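Cobalamin biosynthesis protein CobN (Mycobacterium tuberculosis, PDB 7C6O) is the large, catalytic subunit of cobaltochelatase, which probably carries the site where cobalt is inserted into the corrin ring during cobalamin biosynthesis. Local coordinates at residues G710-L714 / Q768-W772; H1066-D1070 / V1118-R1122; P476-F482 / P528-Y532. One frame throughout, in Å; residues are numbered along the deposited sequence.

Contact 1: residues G710-L714 / Q768-W772; sequences GEQEL and QATGW
Leu714, near the start of helix 710-722, and Gln768, in the last turn of helix 750-769, bring their CA atoms to 7.3 Å, the nearest backbone approach of the two segments. Gln768 spans the gap with an extended chain, CG anti to the backbone N (chi1 -179°), which carries its amide nitrogen between two acceptors. NE2 gives one nearly straight bond to Gly710 O, 2.9 Å away, arriving above the plane of that carbonyl. Its second bond runs to Glu713 OE1, also at 2.9 Å, and uses the anti lone pair of the carboxylate oxygen. Both acceptors lie in the plane of the Gln768 amide, so the pair holds this group against rotation. Gly710 O is shared, since it also takes the helical bond from Leu714 N. At the oxygen end of the amide, Gln768 OE1 lies 3.9 Å from Leu714 CB.

Glu713 is extended too and runs alongside Trp772 in the opposite sense, its carboxylate standing 78° from the indole plane. OE1 sits at the ring edge, in plane, where Trp772 NE1 makes a weak, bent bond of 3.1 Å; this one oxygen therefore collects two N-H groups. The indole folds back over its own helix end, with Gln768 CA centred 3.7 Å above one ring face. Ile798 of helix 784-801 touches both Glu713 and Trp772.

The turn that delivers the tryptophan is a Schellman motif: Gly771, at positive phi, is the C' residue, Gly771 N bonds back to Gln768 O, and Trp772 N reaches Leu767 O. A capped helix C-terminus is thus joined by side-chain hydrogen bonds to the beginning of another helix, at the surface of the protein.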
ATOM      1  N   GLY A 710     -15.930  11.695 -25.210  1.00 25.66           N
ATOM      2  CA  GLY A 710     -15.689  11.536 -26.635  1.00 27.62           C
ATOM      3  C   GLY A 710     -14.829  10.328 -26.945  1.00 24.45           C
ATOM      4  O   GLY A 710     -15.029   9.234 -26.406  1.00 22.77           O
ATOM      5  N   GLU A 711     -13.844  10.533 -27.824  1.00 23.92           N
ATOM      6  CA  GLU A 711     -12.997   9.428 -28.263  1.00 25.25           C
ATOM      7  C   GLU A 711     -12.164   8.866 -27.117  1.00 22.16           C
ATOM      8  O   GLU A 711     -11.869   7.665 -27.098  1.00 19.99           O
ATOM      9  CB  GLU A 711     -12.093   9.885 -29.408  1.00 27.92           C
ATOM     10  N   GLN A 712     -11.777   9.708 -26.157  1.00 24.65           N
ATOM     11  CA  GLN A 712     -11.018   9.215 -25.011  1.00 26.58           C
ATOM     12  C   GLN A 712     -11.883   8.337 -24.117  1.00 24.73           C
ATOM     13  O   GLN A 712     -11.396   7.357 -23.540  1.00 24.49           O
ATOM     14  CB  GLN A 712     -10.435  10.383 -24.214  1.00 30.82           C
ATOM     15  CG  GLN A 712      -9.459  11.249 -25.001  1.00 38.59           C
ATOM     16  CD  GLN A 712     -10.155  12.250 -25.908  1.00 46.06           C
ATOM     17  OE1 GLN A 712     -11.223  12.768 -25.576  1.00 48.66           O
ATOM     18  NE2 GLN A 712      -9.555  12.522 -27.062  1.00 48.87           N
ATOM     19  N   GLU A 713     -13.169   8.672 -23.988  1.00 21.55           N
ATOM     20  CA  GLU A 713     -14.092   7.800 -23.269  1.00 20.51           C
ATOM     21  C   GLU A 713     -14.278   6.477 -24.002  1.00 19.35           C
ATOM     22  O   GLU A 713     -14.336   5.416 -23.372  1.00 16.99           O
ATOM     23  CB  GLU A 713     -15.438   8.499 -23.079  1.00 21.53           C
ATOM     24  CG  GLU A 713     -16.480   7.664 -22.352  1.00 21.23           C
ATOM     25  CD  GLU A 713     -17.822   8.367 -22.252  1.00 27.16           C
ATOM     26  OE1 GLU A 713     -18.347   8.806 -23.298  1.00 29.12           O
ATOM     27  OE2 GLU A 713     -18.346   8.489 -21.125  1.00 30.84           O
ATOM     28  N   LEU A 714     -14.375   6.523 -25.334  1.00 20.80           N
ATOM     29  CA  LEU A 714     -14.539   5.300 -26.113  1.00 20.90           C
ATOM     30  C   LEU A 714     -13.334   4.377 -25.952  1.00 18.91           C
ATOM     31  O   LEU A 714     -13.488   3.179 -25.690  1.00 18.88           O
ATOM     32  CB  LEU A 714     -14.769   5.652 -27.584  1.00 21.80           C
ATOM     33  CG  LEU A 714     -14.639   4.549 -28.638  1.00 23.60           C
ATOM     34  CD1 LEU A 714     -15.598   3.411 -28.366  1.00 26.03           C
ATOM     35  CD2 LEU A 714     -14.875   5.120 -30.029  1.00 20.44           C
ATOM     36  N   GLN A 768     -22.118   4.364 -27.304  1.00 31.19           N
ATOM     37  CA  GLN A 768     -21.830   5.732 -26.891  1.00 32.99           C
ATOM     38  C   GLN A 768     -22.744   6.724 -27.600  1.00 35.66           C
ATOM     39  O   GLN A 768     -23.191   7.709 -26.999  1.00 33.93           O
ATOM     40  CB  GLN A 768     -20.364   6.060 -27.170  1.00 30.49           C
ATOM     41  CG  GLN A 768     -19.949   7.457 -26.756  1.00 30.31           C
ATOM     42  CD  GLN A 768     -18.506   7.756 -27.106  1.00 29.79           C
ATOM     43  OE1 GLN A 768     -18.079   7.559 -28.245  1.00 30.99           O
ATOM     44  NE2 GLN A 768     -17.744   8.229 -26.127  1.00 25.81           N
ATOM     45  N   ALA A 769     -23.041   6.474 -28.878  1.00 37.83           N
ATOM     46  CA  ALA A 769     -23.881   7.384 -29.650  1.00 38.33           C
ATOM     47  C   ALA A 769     -25.312   7.445 -29.133  1.00 37.21           C
ATOM     48  O   ALA A 769     -26.008   8.429 -29.396  1.00 38.28           O
ATOM     49  CB  ALA A 769     -23.876   6.979 -31.125  1.00 38.90           C
ATOM     50  N   THR A 770     -25.768   6.422 -28.413  1.00 36.75           N
ATOM     51  CA  THR A 770     -27.093   6.428 -27.809  1.00 35.78           C
ATOM     52  C   THR A 770     -27.103   7.066 -26.426  1.00 34.08           C
ATOM     53  O   THR A 770     -28.133   7.025 -25.746  1.00 34.58           O
ATOM     54  CB  THR A 770     -27.643   5.004 -27.703  1.00 35.07           C
ATOM     55  OG1 THR A 770     -26.965   4.309 -26.645  1.00 34.00           O
ATOM     56  CG2 THR A 770     -27.444   4.253 -29.009  1.00 30.46           C
ATOM     57  N   GLY A 771     -25.989   7.649 -25.996  1.00 32.72           N
ATOM     58  CA  GLY A 771     -25.888   8.108 -24.627  1.00 31.71           C
ATOM     59  C   GLY A 771     -25.726   6.980 -23.635  1.00 31.55           C
ATOM     60  O   GLY A 771     -26.194   7.092 -22.498  1.00 31.79           O
ATOM     61  N   TRP A 772     -25.081   5.886 -24.047  1.00 31.65           N
ATOM     62  CA  TRP A 772     -24.860   4.719 -23.191  1.00 30.78           C
ATOM     63  C   TRP A 772     -26.178   4.166 -22.652  1.00 32.53           C
ATOM     64  O   TRP A 772     -26.300   3.831 -21.470  1.00 30.98           O
ATOM     65  CB  TRP A 772     -23.891   5.049 -22.054  1.00 26.69           C
ATOM     66  CG  TRP A 772     -22.584   5.599 -22.542  1.00 25.92           C
ATOM     67  CD1 TRP A 772     -22.204   6.910 -22.571  1.00 25.57           C
ATOM     68  CD2 TRP A 772     -21.487   4.854 -23.085  1.00 26.69           C
ATOM     69  NE1 TRP A 772     -20.936   7.026 -23.087  1.00 25.16           N
ATOM     70  CE2 TRP A 772     -20.475   5.778 -23.413  1.00 23.51           C
ATOM     71  CE3 TRP A 772     -21.261   3.493 -23.320  1.00 27.51           C
ATOM     72  CZ2 TRP A 772     -19.256   5.386 -23.962  1.00 23.76           C
ATOM     73  CZ3 TRP A 772     -20.050   3.106 -23.865  1.00 25.23           C
ATOM     74  CH2 TRP A 772     -19.064   4.050 -24.181  1.00 23.03           C
TER

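Contact 2: residues H1066-D1070 / V1118-R1122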
ATOM      1  N   HIS A1066       1.229   1.603 -16.399  1.00 20.82           N
ATOM      2  CA  HIS A1066       2.619   2.005 -16.553  1.00 23.02           C
ATOM      3  C   HIS A1066       3.428   0.782 -16.955  1.00 19.17           C
ATOM      4  O   HIS A1066       2.948  -0.353 -16.887  1.00 19.34           O
ATOM      5  CB  HIS A1066       3.175   2.626 -15.265  1.00 28.17           C
ATOM      6  CG  HIS A1066       3.312   1.651 -14.138  1.00 27.96           C
ATOM      7  ND1 HIS A1066       2.385   1.548 -13.123  1.00 28.09           N
ATOM      8  CD2 HIS A1066       4.268   0.729 -13.868  1.00 28.04           C
ATOM      9  CE1 HIS A1066       2.766   0.609 -12.275  1.00 28.88           C
ATOM     10  NE2 HIS A1066       3.903   0.093 -12.706  1.00 28.51           N
ATOM     11  N   ASP A1067       4.673   1.010 -17.372  1.00 17.38           N
ATOM     12  CA  ASP A1067       5.538  -0.080 -17.809  1.00 14.98           C
ATOM     13  C   ASP A1067       6.886   0.017 -17.099  1.00 13.28           C
ATOM     14  O   ASP A1067       7.115   0.898 -16.265  1.00 15.00           O
ATOM     15  CB  ASP A1067       5.702  -0.089 -19.339  1.00 15.25           C
ATOM     16  CG  ASP A1067       6.199   1.234 -19.897  1.00 17.09           C
ATOM     17  OD1 ASP A1067       7.257   1.725 -19.448  1.00 14.35           O
ATOM     18  OD2 ASP A1067       5.539   1.773 -20.815  1.00 17.19           O
ATOM     19  N   ILE A1068       7.790  -0.907 -17.438  1.00 12.62           N
ATOM     20  CA  ILE A1068       9.047  -1.024 -16.703  1.00 13.88           C
ATOM     21  C   ILE A1068      10.002   0.127 -16.973  1.00 16.73           C
ATOM     22  O   ILE A1068      10.992   0.277 -16.246  1.00 18.70           O
ATOM     23  CB  ILE A1068       9.752  -2.361 -17.011  1.00 12.49           C
ATOM     24  CG1 ILE A1068      10.127  -2.453 -18.492  1.00 16.46           C
ATOM     25  CG2 ILE A1068       8.869  -3.527 -16.605  1.00 14.92           C
ATOM     26  CD1 ILE A1068      11.102  -3.580 -18.803  1.00 17.69           C
ATOM     27  N   ALA A1069       9.737   0.938 -17.996  1.00 13.89           N
ATOM     28  CA  ALA A1069      10.489   2.158 -18.245  1.00 14.98           C
ATOM     29  C   ALA A1069       9.753   3.397 -17.750  1.00 16.96           C
ATOM     30  O   ALA A1069      10.201   4.518 -18.013  1.00 16.38           O
ATOM     31  CB  ALA A1069      10.806   2.289 -19.738  1.00 17.27           C
ATOM     32  N   ASP A1070       8.635   3.212 -17.040  1.00 17.19           N
ATOM     33  CA  ASP A1070       7.830   4.297 -16.491  1.00 22.60           C
ATOM     34  C   ASP A1070       8.060   4.535 -15.009  1.00 20.60           C
ATOM     35  O   ASP A1070       7.659   5.588 -14.500  1.00 20.86           O
ATOM     36  CB  ASP A1070       6.334   4.013 -16.691  1.00 18.62           C
ATOM     37  CG  ASP A1070       5.816   4.542 -17.997  1.00 26.68           C
ATOM     38  OD1 ASP A1070       6.416   5.504 -18.522  1.00 30.31           O
ATOM     39  OD2 ASP A1070       4.805   4.002 -18.496  1.00 32.15           O
ATOM     40  N   VAL A1118       8.452  -2.466 -24.881  1.00 12.52           N
ATOM     41  CA  VAL A1118       8.100  -1.163 -24.319  1.00 11.60           C
ATOM     42  C   VAL A1118       8.683  -0.045 -25.172  1.00 12.69           C
ATOM     43  O   VAL A1118       8.039   0.989 -25.394  1.00 11.23           O
ATOM     44  CB  VAL A1118       8.574  -1.076 -22.855  1.00 14.59           C
ATOM     45  CG1 VAL A1118       8.500   0.351 -22.342  1.00 16.61           C
ATOM     46  CG2 VAL A1118       7.742  -2.002 -21.979  1.00 16.44           C
ATOM     47  N   PHE A1119       9.901  -0.246 -25.685  1.00 12.57           N
ATOM     48  CA  PHE A1119      10.553   0.781 -26.494  1.00  9.82           C
ATOM     49  C   PHE A1119       9.738   1.095 -27.743  1.00 12.88           C
ATOM     50  O   PHE A1119       9.473   2.263 -28.049  1.00 13.51           O
ATOM     51  CB  PHE A1119      11.967   0.328 -26.870  1.00 13.22           C
ATOM     52  CG  PHE A1119      12.821   1.418 -27.465  1.00 12.88           C
ATOM     53  CD1 PHE A1119      13.485   2.320 -26.650  1.00 13.52           C
ATOM     54  CD2 PHE A1119      12.964   1.534 -28.838  1.00 12.56           C
ATOM     55  CE1 PHE A1119      14.274   3.319 -27.193  1.00 15.64           C
ATOM     56  CE2 PHE A1119      13.754   2.528 -29.387  1.00 12.81           C
ATOM     57  CZ  PHE A1119      14.408   3.422 -28.564  1.00 13.48           C
ATOM     58  N   ARG A1120       9.312   0.062 -28.470  1.00 12.73           N
ATOM     59  CA  ARG A1120       8.594   0.302 -29.717  1.00 13.54           C
ATOM     60  C   ARG A1120       7.125   0.637 -29.480  1.00 11.61           C
ATOM     61  O   ARG A1120       6.575   1.508 -30.160  1.00 12.77           O
ATOM     62  CB  ARG A1120       8.718  -0.909 -30.638  1.00 14.94           C
ATOM     63  CG  ARG A1120      10.126  -1.167 -31.139  1.00 17.57           C
ATOM     64  CD  ARG A1120      10.068  -2.012 -32.387  1.00 19.35           C
ATOM     65  NE  ARG A1120      11.366  -2.541 -32.793  1.00 16.72           N
ATOM     66  CZ  ARG A1120      12.152  -1.985 -33.706  1.00 16.76           C
ATOM     67  NH1 ARG A1120      11.784  -0.863 -34.312  1.00 14.24           N
ATOM     68  NH2 ARG A1120      13.309  -2.555 -34.014  1.00 13.77           N
ATOM     69  N   ALA A1121       6.468  -0.039 -28.531  1.00  9.83           N
ATOM     70  CA  ALA A1121       5.043   0.195 -28.329  1.00 11.09           C
ATOM     71  C   ALA A1121       4.749   1.505 -27.610  1.00 11.13           C
ATOM     72  O   ALA A1121       3.632   2.023 -27.732  1.00 12.80           O
ATOM     73  CB  ALA A1121       4.411  -0.967 -27.552  1.00 11.76           C
ATOM     74  N   ARG A1122       5.712   2.059 -26.874  1.00 12.17           N
ATOM     75  CA  ARG A1122       5.423   3.240 -26.070  1.00 14.95           C
ATOM     76  C   ARG A1122       6.503   4.310 -26.199  1.00 13.84           C
ATOM     77  O   ARG A1122       6.198   5.453 -26.551  1.00 13.63           O
ATOM     78  CB  ARG A1122       5.240   2.840 -24.601  1.00 13.46           C
ATOM     79  CG  ARG A1122       4.449   3.841 -23.763  1.00 15.40           C
ATOM     80  CD  ARG A1122       5.356   4.840 -23.069  1.00 17.64           C
ATOM     81  NE  ARG A1122       6.227   4.199 -22.086  1.00 16.96           N
ATOM     82  CZ  ARG A1122       7.256   4.799 -21.497  1.00 17.65           C
ATOM     83  NH1 ARG A1122       7.551   6.059 -21.797  1.00 14.94           N
ATOM     84  NH2 ARG A1122       7.995   4.138 -20.613  1.00 15.54           N
TER
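A buried salt-bridge network, with Arg1122 of helix 1111-1123 at its centre, ties that helix to the loop between strand 1056-1061 and helix 1072-1089. Arg1122 grips Asp1067 side-on with two nitrogens: NE meets OD2 at 2.8 Å and NH2 meets OD1 at 2.8 Å. Each oxygen offers its syn lone pair, and carboxylate and guanidinium are nearly coplanar, 12° apart. Two bends in the arginine chain, at chi2 (-93°) and chi3 (-65°), turn the guanidinium back to face the loop.

Asp1067 OD1 has a further donor, Ala1069 N at 3.0 Å, which it receives on its anti lone pair. This closes an Asx turn, which ties the carboxylate to the loop backbone. Asp1070 takes a different position. Its OD1 lies over one guanidinium face, 3.0 Å from Arg1122 NH2, and since no N-H points at it the attraction is of charge alone; the principal partner of this acid is Arg698, which pairs with OD2. A weak bond from NH2 to Ala1069 O adds a further link to the loop.

Beside the ion pair, Val1118 CG1, one helical turn before Arg1122, packs against the carboxylate, 3.4 Å from Asp1067 OD1. Its apolar contacts are CG1 to Ala1069 CB at 4.0 Å and CG2 to Ile1068 CG1 at 4.2 Å.

Helix 1136-1157 packs on the same loop, touching Ile1068, Ala1069 and Asp1070, and its Thr1146 takes a hydrogen bond from Arg1122 NH1. Trp1128 adds a cation-pi contact to the guanidinium. The loop leaving strand 1056-1061, a strand of the sheet that also holds 880-885 and 1094-1099, thus contacts both helix 1111-1123 and helix 1136-1157.

Contact 3: residues P476-F482 / P528-Y532; sequences PPPGELF and PSHHY
Different first torsions send the rings of His530 and His531 to different parts of the proline-rich loop 476-482: His530 has CG anti to its carbonyl carbon (chi1 -65°), whereas His531 has CG anti to its nitrogen (chi1 177°). Both belong to the first turn of helix 530-539, whose N-cap is Ser529; the serine OG accepts from Tyr532 N at 3.0 Å. The loop wraps this capped helix start by ring and apolar packing.

Pro477 lies over one face of the His530 imidazole, where its CA makes a CH-pi contact 3.9 Å from the ring centroid, displaced toward the rim. Pro476 to Gly479 form a type VI beta turn, with a cis peptide bond before Pro478 and a backbone bond from Gly479 N to Pro476 O. The turn runs beside the histidine, with Pro478 O 3.4 Å from His530 CB. Gly479 then passes the CD2 side of the ring, its N 3.6 Å from His530 CD2. The glycine has positive phi, and the backbone comes this near because it has no side chain to place against the imidazole. Polar atoms of His530 are held from outside: ND1 bonds to Tyr455 OH and NE2 to Gly475 O, which together fix the ring's rotation.

Further along, Leu481 sets CD1 3.9 Å from Ser529 OG, beside the cap. Trp474 of helix 464-474 also touches Leu481, Ser529 and His530, so the helix before the loop shares this packing. Phe482, just before strand 483-484, pairs through its backbone with Val494. Its ring meets the His531 ring obliquely, planes 45° apart and centroids 4.6 Å apart, and Phe482 CD2 stands over the centre of the imidazole, 3.6 Å from His531 CD2.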
ATOM      1  N   PRO A 476      24.636  19.652  15.006  1.00 21.37           N
ATOM      2  CA  PRO A 476      23.716  20.297  15.937  1.00 22.25           C
ATOM      3  C   PRO A 476      22.821  21.273  15.207  1.00 20.73           C
ATOM      4  O   PRO A 476      23.170  21.774  14.122  1.00 21.81           O
ATOM      5  CB  PRO A 476      24.655  21.010  16.924  1.00 23.94           C
ATOM      6  CG  PRO A 476      25.952  21.137  16.216  1.00 26.90           C
ATOM      7  CD  PRO A 476      26.045  19.954  15.303  1.00 22.97           C
ATOM      8  N   PRO A 477      21.637  21.557  15.749  1.00 21.35           N
ATOM      9  CA  PRO A 477      20.760  22.524  15.102  1.00 20.84           C
ATOM     10  C   PRO A 477      21.414  23.891  15.079  1.00 20.76           C
ATOM     11  O   PRO A 477      22.194  24.238  15.985  1.00 19.79           O
ATOM     12  CB  PRO A 477      19.507  22.510  15.987  1.00 21.92           C
ATOM     13  CG  PRO A 477      20.013  22.095  17.336  1.00 24.87           C
ATOM     14  CD  PRO A 477      21.102  21.099  17.045  1.00 24.23           C
ATOM     15  N   PRO A 478      21.128  24.707  14.051  1.00 21.90           N
ATOM     16  CA  PRO A 478      20.187  24.465  12.952  1.00 21.41           C
ATOM     17  C   PRO A 478      20.791  23.745  11.746  1.00 21.40           C
ATOM     18  O   PRO A 478      20.199  23.768  10.666  1.00 19.33           O
ATOM     19  CB  PRO A 478      19.769  25.879  12.561  1.00 23.52           C
ATOM     20  CG  PRO A 478      21.025  26.664  12.753  1.00 22.84           C
ATOM     21  CD  PRO A 478      21.714  26.059  13.964  1.00 22.94           C
ATOM     22  N   GLY A 479      21.951  23.121  11.924  1.00 24.01           N
ATOM     23  CA  GLY A 479      22.601  22.428  10.832  1.00 18.40           C
ATOM     24  C   GLY A 479      23.357  23.365   9.907  1.00 22.35           C
ATOM     25  O   GLY A 479      23.631  24.529  10.222  1.00 21.52           O
ATOM     26  N   GLU A 480      23.697  22.833   8.731  1.00 23.93           N
ATOM     27  CA  GLU A 480      24.435  23.577   7.720  1.00 27.75           C
ATOM     28  C   GLU A 480      23.718  23.634   6.378  1.00 27.07           C
ATOM     29  O   GLU A 480      24.290  24.151   5.410  1.00 28.38           O
ATOM     30  CB  GLU A 480      25.830  22.964   7.522  1.00 31.51           C
ATOM     31  CG  GLU A 480      26.715  23.008   8.749  1.00 43.12           C
ATOM     32  CD  GLU A 480      27.940  22.121   8.608  1.00 53.94           C
ATOM     33  OE1 GLU A 480      27.833  21.044   7.982  1.00 57.01           O
ATOM     34  OE2 GLU A 480      29.012  22.503   9.123  1.00 58.72           O
ATOM     35  N   LEU A 481      22.499  23.109   6.286  1.00 24.51           N
ATOM     36  CA  LEU A 481      21.742  23.108   5.040  1.00 27.04           C
ATOM     37  C   LEU A 481      20.832  24.327   4.999  1.00 29.14           C
ATOM     38  O   LEU A 481      19.924  24.455   5.827  1.00 29.00           O
ATOM     39  CB  LEU A 481      20.915  21.831   4.904  1.00 26.24           C
ATOM     40  CG  LEU A 481      21.532  20.645   4.172  1.00 29.96           C
ATOM     41  CD1 LEU A 481      20.442  19.639   3.828  1.00 26.13           C
ATOM     42  CD2 LEU A 481      22.255  21.112   2.919  1.00 32.33           C
ATOM     43  N   PHE A 482      21.075  25.214   4.031  1.00 30.24           N
ATOM     44  CA  PHE A 482      20.245  26.399   3.811  1.00 29.42           C
ATOM     45  C   PHE A 482      20.150  27.264   5.066  1.00 29.86           C
ATOM     46  O   PHE A 482      19.089  27.797   5.398  1.00 29.21           O
ATOM     47  CB  PHE A 482      18.851  26.014   3.312  1.00 31.31           C
ATOM     48  CG  PHE A 482      18.858  25.297   1.992  1.00 32.04           C
ATOM     49  CD1 PHE A 482      19.237  25.956   0.835  1.00 35.87           C
ATOM     50  CD2 PHE A 482      18.482  23.967   1.907  1.00 32.33           C
ATOM     51  CE1 PHE A 482      19.245  25.303  -0.382  1.00 34.73           C
ATOM     52  CE2 PHE A 482      18.486  23.307   0.693  1.00 35.56           C
ATOM     53  CZ  PHE A 482      18.869  23.976  -0.454  1.00 36.35           C
ATOM     54  N   PRO A 528      15.792  12.701   8.369  1.00 18.22           N
ATOM     55  CA  PRO A 528      15.549  14.000   7.734  1.00 17.17           C
ATOM     56  C   PRO A 528      16.481  15.055   8.307  1.00 17.80           C
ATOM     57  O   PRO A 528      16.898  14.984   9.465  1.00 17.93           O
ATOM     58  CB  PRO A 528      14.085  14.298   8.080  1.00 15.67           C
ATOM     59  CG  PRO A 528      13.849  13.543   9.351  1.00 18.32           C
ATOM     60  CD  PRO A 528      14.648  12.273   9.195  1.00 18.89           C
ATOM     61  N   SER A 529      16.815  16.035   7.473  1.00 14.87           N
ATOM     62  CA  SER A 529      17.700  17.116   7.877  1.00 16.59           C
ATOM     63  C   SER A 529      16.946  18.143   8.720  1.00 17.68           C
ATOM     64  O   SER A 529      15.718  18.113   8.836  1.00 17.42           O
ATOM     65  CB  SER A 529      18.305  17.797   6.652  1.00 17.18           C
ATOM     66  OG  SER A 529      17.310  18.524   5.945  1.00 15.66           O
ATOM     67  N   HIS A 530      17.706  19.066   9.320  1.00 17.54           N
ATOM     68  CA  HIS A 530      17.081  20.184  10.019  1.00 18.17           C
ATOM     69  C   HIS A 530      16.269  21.046   9.063  1.00 18.64           C
ATOM     70  O   HIS A 530      15.223  21.582   9.445  1.00 16.39           O
ATOM     71  CB  HIS A 530      18.138  21.039  10.723  1.00 15.14           C
ATOM     72  CG  HIS A 530      18.873  20.328  11.819  1.00 16.34           C
ATOM     73  ND1 HIS A 530      18.268  19.941  12.997  1.00 17.30           N
ATOM     74  CD2 HIS A 530      20.170  19.953  11.921  1.00 17.79           C
ATOM     75  CE1 HIS A 530      19.160  19.352  13.773  1.00 18.52           C
ATOM     76  NE2 HIS A 530      20.322  19.345  13.144  1.00 19.20           N
ATOM     77  N   HIS A 531      16.733  21.195   7.820  1.00 16.74           N
ATOM     78  CA  HIS A 531      15.972  21.953   6.833  1.00 19.54           C
ATOM     79  C   HIS A 531      14.655  21.260   6.502  1.00 18.01           C
ATOM     80  O   HIS A 531      13.610  21.913   6.399  1.00 17.87           O
ATOM     81  CB  HIS A 531      16.810  22.155   5.571  1.00 18.57           C
ATOM     82  CG  HIS A 531      16.085  22.866   4.472  1.00 24.22           C
ATOM     83  ND1 HIS A 531      15.540  22.208   3.392  1.00 25.81           N
ATOM     84  CD2 HIS A 531      15.811  24.180   4.290  1.00 25.09           C
ATOM     85  CE1 HIS A 531      14.965  23.086   2.588  1.00 27.19           C
ATOM     86  NE2 HIS A 531      15.115  24.289   3.113  1.00 25.73           N
ATOM     87  N   TYR A 532      14.688  19.935   6.339  1.00 16.01           N
ATOM     88  CA  TYR A 532      13.464  19.179   6.090  1.00 15.20           C
ATOM     89  C   TYR A 532      12.465  19.377   7.223  1.00 14.91           C
ATOM     90  O   TYR A 532      11.286  19.663   6.987  1.00 15.37           O
ATOM     91  CB  TYR A 532      13.800  17.695   5.913  1.00 12.64           C
ATOM     92  CG  TYR A 532      12.655  16.841   5.412  1.00 15.61           C
ATOM     93  CD1 TYR A 532      11.608  16.479   6.253  1.00 15.62           C
ATOM     94  CD2 TYR A 532      12.628  16.383   4.102  1.00 15.57           C
ATOM     95  CE1 TYR A 532      10.564  15.701   5.803  1.00 18.28           C
ATOM     96  CE2 TYR A 532      11.582  15.598   3.640  1.00 15.30           C
ATOM     97  CZ  TYR A 532      10.556  15.260   4.495  1.00 18.73           C
ATOM     98  OH  TYR A 532       9.512  14.483   4.048  1.00 18.36           O
TER

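Along the chain the three contacts follow in series, contact 3 first, then contact 1 and contact 2, and none touches another. Contacts 1 and 2 are the nearest pair, their centres 28 Å apart and nearest atoms about 16 Å. Contact 3 is remote, with its centre 39 Å from that of contact 2 and 54 Å from that of contact 1. Burial differs: contact 2 is interior, contact 3 partly buried and contact 1 superficial, its centre 33 Å from the chain centre. None includes the sodium ligands Asp125 and Ser127, and none can be assigned to the chelation site.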